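Local coordinates for protein rubber oxygenase (Streptomyces sp., PDB 5O1L) that cleaves the double bonds of poly(cis-1,4-isoprene) rubber oxidatively with molecular oxygen, using one non-covalently bound b-type heme per subunit, at residues R150-S155 and K162-K167; I145-R150 and Q224-V229; K243-R248 and T353-L358. One frame throughout, in Å; residues are numbered along the deposited sequence.

Contact 1 (R150-S155 and K162-K167). With HEM (protoporphyrin IX containing Fe), chain C.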
# COMPACT_ATOMS: atom_id res chain seq x y z
N ARG A 150 -12.91 1.54 7.09
CA ARG A 150 -14.28 1.04 7.04
C ARG A 150 -14.47 -0.06 6.04
O ARG A 150 -15.11 -1.06 6.34
CB ARG A 150 -15.31 2.15 6.80
CG ARG A 150 -15.44 3.06 8.00
CD ARG A 150 -16.58 4.04 7.86
NE ARG A 150 -16.72 4.65 9.17
CZ ARG A 150 -16.43 5.90 9.49
NH1 ARG A 150 -16.00 6.77 8.55
NH2 ARG A 150 -16.62 6.26 10.78
N ALA A 151 -13.86 0.06 4.87
CA ALA A 151 -13.98 -1.00 3.89
C ALA A 151 -13.39 -2.31 4.41
O ALA A 151 -13.97 -3.37 4.21
CB ALA A 151 -13.33 -0.59 2.54
N VAL A 152 -12.20 -2.26 5.00
CA VAL A 152 -11.57 -3.46 5.44
C VAL A 152 -12.37 -4.04 6.61
O VAL A 152 -12.58 -5.26 6.68
CB VAL A 152 -10.11 -3.17 5.83
CG1 VAL A 152 -9.47 -4.36 6.51
CG2 VAL A 152 -9.30 -2.82 4.56
N TYR A 153 -12.81 -3.18 7.51
CA TYR A 153 -13.53 -3.62 8.71
C TYR A 153 -14.81 -4.32 8.33
O TYR A 153 -15.15 -5.34 8.93
CB TYR A 153 -13.84 -2.45 9.61
CG TYR A 153 -14.48 -2.82 10.95
CD1 TYR A 153 -13.73 -3.02 12.08
CD2 TYR A 153 -15.85 -2.88 11.05
CE1 TYR A 153 -14.33 -3.36 13.29
CE2 TYR A 153 -16.48 -3.22 12.25
CZ TYR A 153 -15.71 -3.45 13.32
OH TYR A 153 -16.39 -3.79 14.48
N TYR A 154 -15.58 -3.76 7.41
CA TYR A 154 -16.90 -4.32 7.03
C TYR A 154 -16.88 -5.35 5.93
O TYR A 154 -17.92 -5.95 5.66
CB TYR A 154 -17.89 -3.20 6.67
CG TYR A 154 -18.20 -2.30 7.84
CD1 TYR A 154 -18.86 -2.84 8.98
CD2 TYR A 154 -17.95 -0.97 7.80
CE1 TYR A 154 -19.14 -2.04 10.05
CE2 TYR A 154 -18.22 -0.15 8.86
CZ TYR A 154 -18.89 -0.70 9.98
OH TYR A 154 -19.13 0.11 11.04
N SER A 155 -15.73 -5.65 5.31
CA SER A 155 -15.68 -6.68 4.23
C SER A 155 -15.88 -8.08 4.79
O SER A 155 -15.28 -8.39 5.81
CB SER A 155 -14.36 -6.58 3.47
OG SER A 155 -14.61 -5.67 2.47
N LYS A 162 -8.06 -10.57 11.70
CA LYS A 162 -6.63 -10.66 11.94
C LYS A 162 -5.78 -10.80 10.65
O LYS A 162 -4.79 -10.09 10.44
CB LYS A 162 -6.34 -11.84 12.87
CG LYS A 162 -5.25 -11.60 13.87
CD LYS A 162 -5.43 -12.42 15.13
CE LYS A 162 -5.21 -13.90 14.83
NZ LYS A 162 -5.65 -14.76 15.97
N ASP A 163 -6.17 -11.74 9.81
CA ASP A 163 -5.55 -11.96 8.52
C ASP A 163 -5.66 -10.73 7.65
O ASP A 163 -4.70 -10.36 7.02
CB ASP A 163 -6.19 -13.19 7.86
CG ASP A 163 -5.76 -14.51 8.58
OD1 ASP A 163 -4.55 -14.63 8.90
OD2 ASP A 163 -6.63 -15.40 8.85
N ARG A 164 -6.83 -10.07 7.67
CA ARG A 164 -7.05 -8.88 6.83
C ARG A 164 -6.16 -7.72 7.17
O ARG A 164 -5.68 -7.02 6.26
CB ARG A 164 -8.51 -8.41 6.89
CG ARG A 164 -9.44 -9.43 6.24
CD ARG A 164 -10.75 -8.88 5.65
NE ARG A 164 -11.54 -8.14 6.62
CZ ARG A 164 -12.46 -8.62 7.45
NH1 ARG A 164 -12.82 -9.88 7.44
NH2 ARG A 164 -13.05 -7.80 8.30
N ILE A 165 -5.98 -7.44 8.46
CA ILE A 165 -5.18 -6.28 8.84
C ILE A 165 -3.70 -6.59 8.68
O ILE A 165 -2.93 -5.67 8.33
CB ILE A 165 -5.60 -5.70 10.23
CG1 ILE A 165 -5.23 -4.20 10.42
CG2 ILE A 165 -4.89 -6.42 11.31
CD1 ILE A 165 -5.78 -3.17 9.42
N ALA A 166 -3.29 -7.82 8.90
CA ALA A 166 -1.92 -8.25 8.63
C ALA A 166 -1.59 -8.03 7.17
O ALA A 166 -0.52 -7.45 6.82
CB ALA A 166 -1.70 -9.71 8.97
N LYS A 167 -2.53 -8.38 6.29
CA LYS A 167 -2.32 -8.14 4.83
C LYS A 167 -2.33 -6.67 4.46
O LYS A 167 -1.56 -6.24 3.60
CB LYS A 167 -3.29 -8.92 4.00
CG LYS A 167 -3.06 -10.42 4.09
CD LYS A 167 -4.19 -11.12 3.37
CE LYS A 167 -3.93 -12.62 3.41
NZ LYS A 167 -5.15 -13.28 2.91
CHA HEM C . -8.03 -6.13 -1.02
CHB HEM C . -4.08 -3.80 -2.23
CHC HEM C . -6.47 0.35 -2.04
CHD HEM C . -10.06 -1.93 0.14
C1A HEM C . -6.79 -5.80 -1.42
C2A HEM C . -5.78 -6.81 -1.68
C3A HEM C . -4.66 -6.15 -1.98
C4A HEM C . -4.93 -4.78 -1.97
CMA HEM C . -3.34 -6.82 -2.28
CAA HEM C . -5.93 -8.35 -1.60
CBA HEM C . -5.75 -8.82 -0.15
CGA HEM C . -5.45 -10.27 -0.13
O1A HEM C . -6.45 -10.98 -0.28
O2A HEM C . -4.23 -10.68 0.00
C1B HEM C . -4.40 -2.45 -2.32
C2B HEM C . -3.45 -1.46 -2.71
C3B HEM C . -4.08 -0.29 -2.70
C4B HEM C . -5.44 -0.53 -2.26
CMB HEM C . -2.01 -1.68 -3.10
CAB HEM C . -3.73 1.06 -3.07
CBB HEM C . -2.47 1.51 -3.57
C1C HEM C . -7.69 0.10 -1.43
C2C HEM C . -8.56 1.17 -0.97
C3C HEM C . -9.58 0.49 -0.38
C4C HEM C . -9.24 -0.93 -0.43
CMC HEM C . -8.41 2.63 -1.24
CAC HEM C . -10.76 1.05 0.28
CBC HEM C . -11.24 2.36 0.30
C1D HEM C . -9.80 -3.27 0.01
C2D HEM C . -10.73 -4.33 0.46
C3D HEM C . -10.19 -5.50 0.15
C4D HEM C . -8.93 -5.19 -0.53
CMD HEM C . -11.98 -4.03 1.21
CAD HEM C . -10.76 -6.91 0.46
CBD HEM C . -10.31 -7.28 1.86
CGD HEM C . -10.92 -8.64 2.22
O1D HEM C . -10.12 -9.58 2.45
O2D HEM C . -12.16 -8.85 2.30
NA HEM C . -6.26 -4.57 -1.64
NB HEM C . -5.55 -1.82 -2.04
NC HEM C . -8.08 -1.17 -1.07
ND HEM C . -8.77 -3.84 -0.65
FE HEM C . -7.19 -2.85 -1.37
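Arg164 reaches from helix 161-169 to the carbonyl end of helix 146-154, and nearly every atom of its side chain finds something there. Its CB packs against CG1 of Val152 at 4.2 Å, the two side chains sliding past each other in opposite directions. Farther out, CG and then CD run beside a propionate of the heme, CD lying 3.3 Å from HEM O1D. A bend at chi3 (-55°) turns the head group toward the carbonyls of the neighbouring helix end, with HEM O2D still obliquely beside it. There NE donates to Val152 O at 3.1 Å, bent to 138° and tilted from the guanidinium plane, while NH2 adds a weak second bond to the same oxygen at 3.0 Å. Helix 146-154 is running out at this point: Ser155 is the first residue to leave helical geometry, so the guanidinium lies at the carbonyl end of a helix, where the dipole would probably favour its positive charge. Ser155 O sits over the centre of one guanidinium face, 3.3 Å from Arg164 CZ, and NH1 is hydrogen-bonded to Ala159 O in the link between the two helices. A leucine in place of Arg164 would probably leave Val152 O without its side-chain donors and take a positive charge away from beside the propionate. Ser155 OG donates a hydrogen bond to Ala151 O at 3.0 Å, and Ser155 OG itself lies 3.3 Å from HEM CMD. On the other propionate, Lys167 CD runs alongside HEM O2A at 3.4 Å.

Contact 2 (I145-R150 and Q224-V229). With HEM (protoporphyrin IX containing Fe), chain C; IMD (imidazole), chain D; IMD (imidazole), chain E.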
# COMPACT_ATOMS: atom_id res chain seq x y z
N ILE A 145 -7.16 6.29 8.04
CA ILE A 145 -7.82 6.60 6.74
C ILE A 145 -9.23 6.03 6.77
O ILE A 145 -9.41 4.83 6.71
CB ILE A 145 -7.03 6.02 5.55
CG1 ILE A 145 -5.62 6.61 5.51
CG2 ILE A 145 -7.78 6.37 4.27
CD1 ILE A 145 -4.72 5.94 4.47
N PRO A 146 -10.26 6.89 6.96
CA PRO A 146 -11.57 6.33 7.33
C PRO A 146 -12.14 5.39 6.30
O PRO A 146 -12.63 4.30 6.65
CB PRO A 146 -12.41 7.59 7.49
CG PRO A 146 -11.50 8.62 7.97
CD PRO A 146 -10.22 8.35 7.15
N ARG A 147 -12.02 5.71 5.00
CA ARG A 147 -12.60 4.84 4.01
C ARG A 147 -11.93 3.50 3.86
O ARG A 147 -12.60 2.51 3.62
CB ARG A 147 -12.64 5.53 2.66
CG ARG A 147 -13.69 6.59 2.61
CD ARG A 147 -13.70 7.28 1.30
NE ARG A 147 -14.88 8.18 1.20
CZ ARG A 147 -15.06 9.02 0.20
NH1 ARG A 147 -14.19 9.12 -0.78
NH2 ARG A 147 -16.15 9.77 0.16
N GLU A 148 -10.59 3.49 3.99
CA GLU A 148 -9.90 2.24 3.90
C GLU A 148 -10.25 1.43 5.15
O GLU A 148 -10.51 0.22 5.02
CB GLU A 148 -8.39 2.53 3.77
CG GLU A 148 -7.56 1.27 3.51
CD GLU A 148 -6.08 1.51 3.44
OE1 GLU A 148 -5.66 2.63 3.21
OE2 GLU A 148 -5.38 0.50 3.70
N SER A 149 -10.20 2.06 6.34
CA SER A 149 -10.51 1.33 7.58
C SER A 149 -11.93 0.75 7.53
O SER A 149 -12.10 -0.43 7.88
CB SER A 149 -10.40 2.20 8.79
OG SER A 149 -9.03 2.59 9.00
N ARG A 150 -12.91 1.54 7.09
CA ARG A 150 -14.28 1.04 7.04
C ARG A 150 -14.47 -0.06 6.04
O ARG A 150 -15.11 -1.06 6.34
CB ARG A 150 -15.31 2.15 6.80
CG ARG A 150 -15.44 3.06 8.00
CD ARG A 150 -16.58 4.04 7.86
NE ARG A 150 -16.72 4.65 9.17
CZ ARG A 150 -16.43 5.90 9.49
NH1 ARG A 150 -16.00 6.77 8.55
NH2 ARG A 150 -16.62 6.26 10.78
N GLN A 224 -11.27 5.74 -7.55
CA GLN A 224 -9.92 6.09 -8.03
C GLN A 224 -9.26 7.03 -7.03
O GLN A 224 -8.05 6.91 -6.75
CB GLN A 224 -10.00 6.80 -9.39
CG GLN A 224 -10.49 5.92 -10.54
CD GLN A 224 -9.42 5.10 -11.15
OE1 GLN A 224 -9.63 3.92 -11.51
NE2 GLN A 224 -8.24 5.65 -11.23
N ALA A 225 -10.01 8.03 -6.56
CA ALA A 225 -9.48 8.98 -5.58
C ALA A 225 -9.05 8.25 -4.31
O ALA A 225 -7.97 8.53 -3.75
CB ALA A 225 -10.51 10.08 -5.27
N ASP A 226 -9.87 7.33 -3.84
CA ASP A 226 -9.55 6.57 -2.67
C ASP A 226 -8.23 5.74 -2.84
O ASP A 226 -7.36 5.72 -1.94
CB ASP A 226 -10.69 5.59 -2.30
CG ASP A 226 -12.00 6.26 -1.91
OD1 ASP A 226 -11.94 7.35 -1.33
OD2 ASP A 226 -13.04 5.54 -2.03
N ILE A 227 -8.08 5.16 -4.01
CA ILE A 227 -6.89 4.36 -4.29
C ILE A 227 -5.66 5.29 -4.20
O ILE A 227 -4.63 4.91 -3.61
CB ILE A 227 -6.96 3.60 -5.60
CG1 ILE A 227 -8.14 2.62 -5.59
CG2 ILE A 227 -5.63 2.90 -5.93
CD1 ILE A 227 -8.37 1.98 -6.93
N MET A 228 -5.77 6.47 -4.80
CA MET A 228 -4.64 7.41 -4.76
C MET A 228 -4.31 7.95 -3.37
O MET A 228 -3.17 8.14 -3.04
CB MET A 228 -4.82 8.52 -5.80
CG MET A 228 -4.59 8.01 -7.18
SD MET A 228 -3.00 7.16 -7.48
CE MET A 228 -1.91 8.35 -6.91
N VAL A 229 -5.33 8.12 -2.54
CA VAL A 229 -5.06 8.44 -1.14
C VAL A 229 -4.19 7.41 -0.50
O VAL A 229 -3.19 7.70 0.19
CB VAL A 229 -6.40 8.68 -0.37
CG1 VAL A 229 -6.12 8.77 1.11
CG2 VAL A 229 -7.09 9.90 -0.88
CHA HEM C . -8.03 -6.13 -1.02
CHB HEM C . -4.08 -3.80 -2.23
CHC HEM C . -6.47 0.35 -2.04
CHD HEM C . -10.06 -1.93 0.14
C1A HEM C . -6.79 -5.80 -1.42
C2A HEM C . -5.78 -6.81 -1.68
C3A HEM C . -4.66 -6.15 -1.98
C4A HEM C . -4.93 -4.78 -1.97
CMA HEM C . -3.34 -6.82 -2.28
CAA HEM C . -5.93 -8.35 -1.60
CBA HEM C . -5.75 -8.82 -0.15
CGA HEM C . -5.45 -10.27 -0.13
O1A HEM C . -6.45 -10.98 -0.28
O2A HEM C . -4.23 -10.68 0.00
C1B HEM C . -4.40 -2.45 -2.32
C2B HEM C . -3.45 -1.46 -2.71
C3B HEM C . -4.08 -0.29 -2.70
C4B HEM C . -5.44 -0.53 -2.26
CMB HEM C . -2.01 -1.68 -3.10
CAB HEM C . -3.73 1.06 -3.07
CBB HEM C . -2.47 1.51 -3.57
C1C HEM C . -7.69 0.10 -1.43
C2C HEM C . -8.56 1.17 -0.97
C3C HEM C . -9.58 0.49 -0.38
C4C HEM C . -9.24 -0.93 -0.43
CMC HEM C . -8.41 2.63 -1.24
CAC HEM C . -10.76 1.05 0.28
CBC HEM C . -11.24 2.36 0.30
C1D HEM C . -9.80 -3.27 0.01
C2D HEM C . -10.73 -4.33 0.46
C3D HEM C . -10.19 -5.50 0.15
C4D HEM C . -8.93 -5.19 -0.53
CMD HEM C . -11.98 -4.03 1.21
CAD HEM C . -10.76 -6.91 0.46
CBD HEM C . -10.31 -7.28 1.86
CGD HEM C . -10.92 -8.64 2.22
O1D HEM C . -10.12 -9.58 2.45
O2D HEM C . -12.16 -8.85 2.30
NA HEM C . -6.26 -4.57 -1.64
NB HEM C . -5.55 -1.82 -2.04
NC HEM C . -8.08 -1.17 -1.07
ND HEM C . -8.77 -3.84 -0.65
FE HEM C . -7.19 -2.85 -1.37
N1 IMD D . -6.00 -1.93 2.49
C2 IMD D . -6.22 -1.62 1.20
N3 IMD D . -6.48 -2.75 0.59
C4 IMD D . -6.48 -3.78 1.48
C5 IMD D . -6.16 -3.24 2.69
N1 IMD E . -2.87 0.74 3.63
C2 IMD E . -1.90 -0.12 4.02
N3 IMD E . -0.76 0.57 4.15
C4 IMD E . -1.04 1.86 3.83
C5 IMD E . -2.38 1.98 3.51
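The guanidinium of Arg147 takes Asp226 OD1 at its edge, in its own plane, while the carboxylate stands steeply across it, the two planes 78° apart. A single bond carries this salt bridge: NH1 to OD1, 2.9 Å and nearly straight at 163°, arriving on the syn side of the oxygen. Arg147 is stretched out from CG to NE and crosses Asp226 at about a right angle, and its CD lies 3.2 Å from OD1. Beside the ion pair, Ile145 CG2 meets Val229 CG1 at 4.3 Å. The heme rim lies beside this bridge, between helices 146-154 and 224-244, with Asp226 O 3.3 Å from HEM CMC and Arg147 O 3.6 Å from HEM CBC. Glu148, its CG anti to the backbone N (chi1 -174°), extends over the porphyrin, where OE2 accepts from N1 of the iron-bound imidazole at 2.8 Å and from N1 of a second imidazole, both probably from the crystallisation liquor. Both ends of the bridge have further partners, Glu52 for Arg147 NH1 and Gln218 and Ser223 for Asp226 OD2. Two acids on one arginine nitrogen suggest that its positive charge is well balanced, and the amide donors on Asp226 probably help to keep its carboxylate ionised.

Contact 3 (K243-R248 and T353-L358)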
# COMPACT_ATOMS: atom_id res chain seq x y z
N LYS A 243 14.04 10.15 3.31
CA LYS A 243 14.86 11.33 3.11
C LYS A 243 15.02 12.00 4.45
O LYS A 243 16.18 12.43 4.76
CB LYS A 243 14.31 12.26 2.02
CG LYS A 243 14.48 11.64 0.66
CD LYS A 243 13.84 12.43 -0.46
CE LYS A 243 14.47 12.13 -1.79
NZ LYS A 243 13.76 12.93 -2.83
N GLN A 244 13.97 12.12 5.25
CA GLN A 244 14.05 12.82 6.54
C GLN A 244 15.06 12.13 7.45
O GLN A 244 15.81 12.79 8.19
CB GLN A 244 12.71 12.87 7.26
CG GLN A 244 12.68 13.70 8.53
CD GLN A 244 11.35 13.56 9.29
OE1 GLN A 244 10.38 12.97 8.78
NE2 GLN A 244 11.33 14.02 10.53
N TRP A 245 15.11 10.81 7.42
CA TRP A 245 16.03 10.01 8.25
C TRP A 245 17.45 10.02 7.78
O TRP A 245 18.31 9.48 8.51
CB TRP A 245 15.55 8.54 8.29
CG TRP A 245 14.30 8.28 9.05
CD1 TRP A 245 13.65 9.11 9.88
CD2 TRP A 245 13.60 7.06 9.09
NE1 TRP A 245 12.57 8.48 10.39
CE2 TRP A 245 12.52 7.21 9.95
CE3 TRP A 245 13.78 5.83 8.46
CZ2 TRP A 245 11.62 6.14 10.20
CZ3 TRP A 245 12.90 4.79 8.71
CH2 TRP A 245 11.85 4.96 9.60
N GLY A 246 17.74 10.58 6.64
CA GLY A 246 19.07 10.57 6.07
C GLY A 246 19.46 9.32 5.38
O GLY A 246 20.63 9.06 5.10
N VAL A 247 18.50 8.52 4.98
CA VAL A 247 18.83 7.47 4.08
C VAL A 247 19.40 8.09 2.78
O VAL A 247 18.83 9.13 2.32
CB VAL A 247 17.57 6.59 3.79
CG1 VAL A 247 17.87 5.54 2.73
CG2 VAL A 247 17.01 6.02 5.07
N ARG A 248 20.42 7.46 2.20
CA ARG A 248 21.00 7.99 0.96
C ARG A 248 20.13 7.61 -0.22
O ARG A 248 20.01 6.46 -0.61
CB ARG A 248 22.44 7.58 0.80
CG ARG A 248 23.35 8.11 1.93
CD ARG A 248 23.17 9.58 2.46
NE ARG A 248 23.92 10.49 1.58
CZ ARG A 248 23.79 11.82 1.54
NH1 ARG A 248 24.48 12.52 0.62
NH2 ARG A 248 22.97 12.47 2.36
N THR A 353 17.03 11.23 18.80
CA THR A 353 18.42 11.63 18.88
C THR A 353 19.37 10.66 18.22
O THR A 353 20.43 11.09 17.72
CB THR A 353 18.90 12.07 20.28
OG1 THR A 353 18.94 11.01 21.17
CG2 THR A 353 17.92 13.04 20.80
N ALA A 354 19.06 9.36 18.21
CA ALA A 354 20.06 8.40 17.78
C ALA A 354 19.70 7.62 16.54
O ALA A 354 20.60 7.08 15.88
CB ALA A 354 20.36 7.41 18.89
N TRP A 355 18.43 7.52 16.16
CA TRP A 355 18.11 6.76 14.96
C TRP A 355 18.81 7.34 13.73
O TRP A 355 19.34 6.56 12.94
CB TRP A 355 16.59 6.68 14.71
CG TRP A 355 16.16 5.90 13.47
CD1 TRP A 355 15.59 6.39 12.30
CD2 TRP A 355 16.22 4.48 13.34
NE1 TRP A 355 15.36 5.34 11.49
CE2 TRP A 355 15.68 4.16 12.09
CE3 TRP A 355 16.62 3.46 14.18
CZ2 TRP A 355 15.59 2.83 11.64
CZ3 TRP A 355 16.53 2.10 13.72
CH2 TRP A 355 16.05 1.84 12.46
N PRO A 356 18.91 8.67 13.60
CA PRO A 356 19.65 9.17 12.40
C PRO A 356 21.13 8.78 12.44
O PRO A 356 21.75 8.74 11.38
CB PRO A 356 19.45 10.66 12.46
CG PRO A 356 18.29 10.91 13.36
CD PRO A 356 18.17 9.74 14.28
N LEU A 357 21.69 8.52 13.61
CA LEU A 357 23.08 8.07 13.70
C LEU A 357 23.22 6.66 13.24
O LEU A 357 24.19 6.32 12.56
CB LEU A 357 23.66 8.23 15.12
CG LEU A 357 23.60 9.67 15.66
CD1 LEU A 357 23.92 9.63 17.12
CD2 LEU A 357 24.58 10.48 14.83
N LEU A 358 22.24 5.84 13.59
CA LEU A 358 22.27 4.44 13.11
C LEU A 358 22.15 4.45 11.61
O LEU A 358 22.84 3.72 10.92
CB LEU A 358 21.14 3.66 13.70
CG LEU A 358 21.53 2.85 14.94
CD1 LEU A 358 21.77 3.74 16.09
CD2 LEU A 358 20.52 1.76 15.31
O HOH W 1 20.94 10.22 9.20
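Trp355 has CG anti to the backbone N (chi1 -180°), which carries the indole off helix 345-362 toward Trp245; Trp245, with chi1 at -70°, turns the broad side of its ring to meet it. The result is a T-shaped, edge-to-face pair, the planes at 78° and the centroid of the six-membered ring of Trp245 4.5 Å from that of the five-membered ring of Trp355. The touching edge is the NE1-CD1 side of Trp355. NE1 stands over the middle of the Trp245 indole, 3.4 Å from CD2, and CD1 follows at 3.8 Å from the same CD2 atom. With NE1 leading, the positive edge of one indole is presented to the electron-rich face of the other, which is probably favourable in a spot as buried as this. Tyr329 of helix 320-331 meets the Trp245 ring almost parallel to it, and Phe326 of the same helix makes an edge-to-face pair with Trp355, so the two tryptophans belong to a larger aromatic cluster to which Tyr129 also contributes.

The backbones come close as well, and one water spans them, donating to Trp245 O at 2.8 Å and to Pro356 O at 2.8 Å. Pro356 has no N-H to give to the preceding turn, and helix 345-362 is kinked here. Across from it, Gly246 takes a positive phi and closes a Schellman motif, so what packs together is the C-terminal end of helix 224-244 and a proline kink, in an all-alpha fold and away from the heme.

All three contacts fall within the catalytic domain shared with the MpaB-type oxygenases, in an all-alpha fold of helices and loops. Contacts 1 and 2 are neighbours, their centres 13 Å apart: both use helix 146-154, share Arg150 and touch the heme, and along the sequence contact 1 is nested inside the loop that contact 2 closes. One short helix thus meets helix 161-169 near the propionates and helix 224-244 at another part of the porphyrin rim. Contact 3 comes later in the chain, its centre about 30 Å from that of contact 2, yet helix 224-244 serves both. That helix therefore runs from the heme pocket to the outlying packing against helix 345-362.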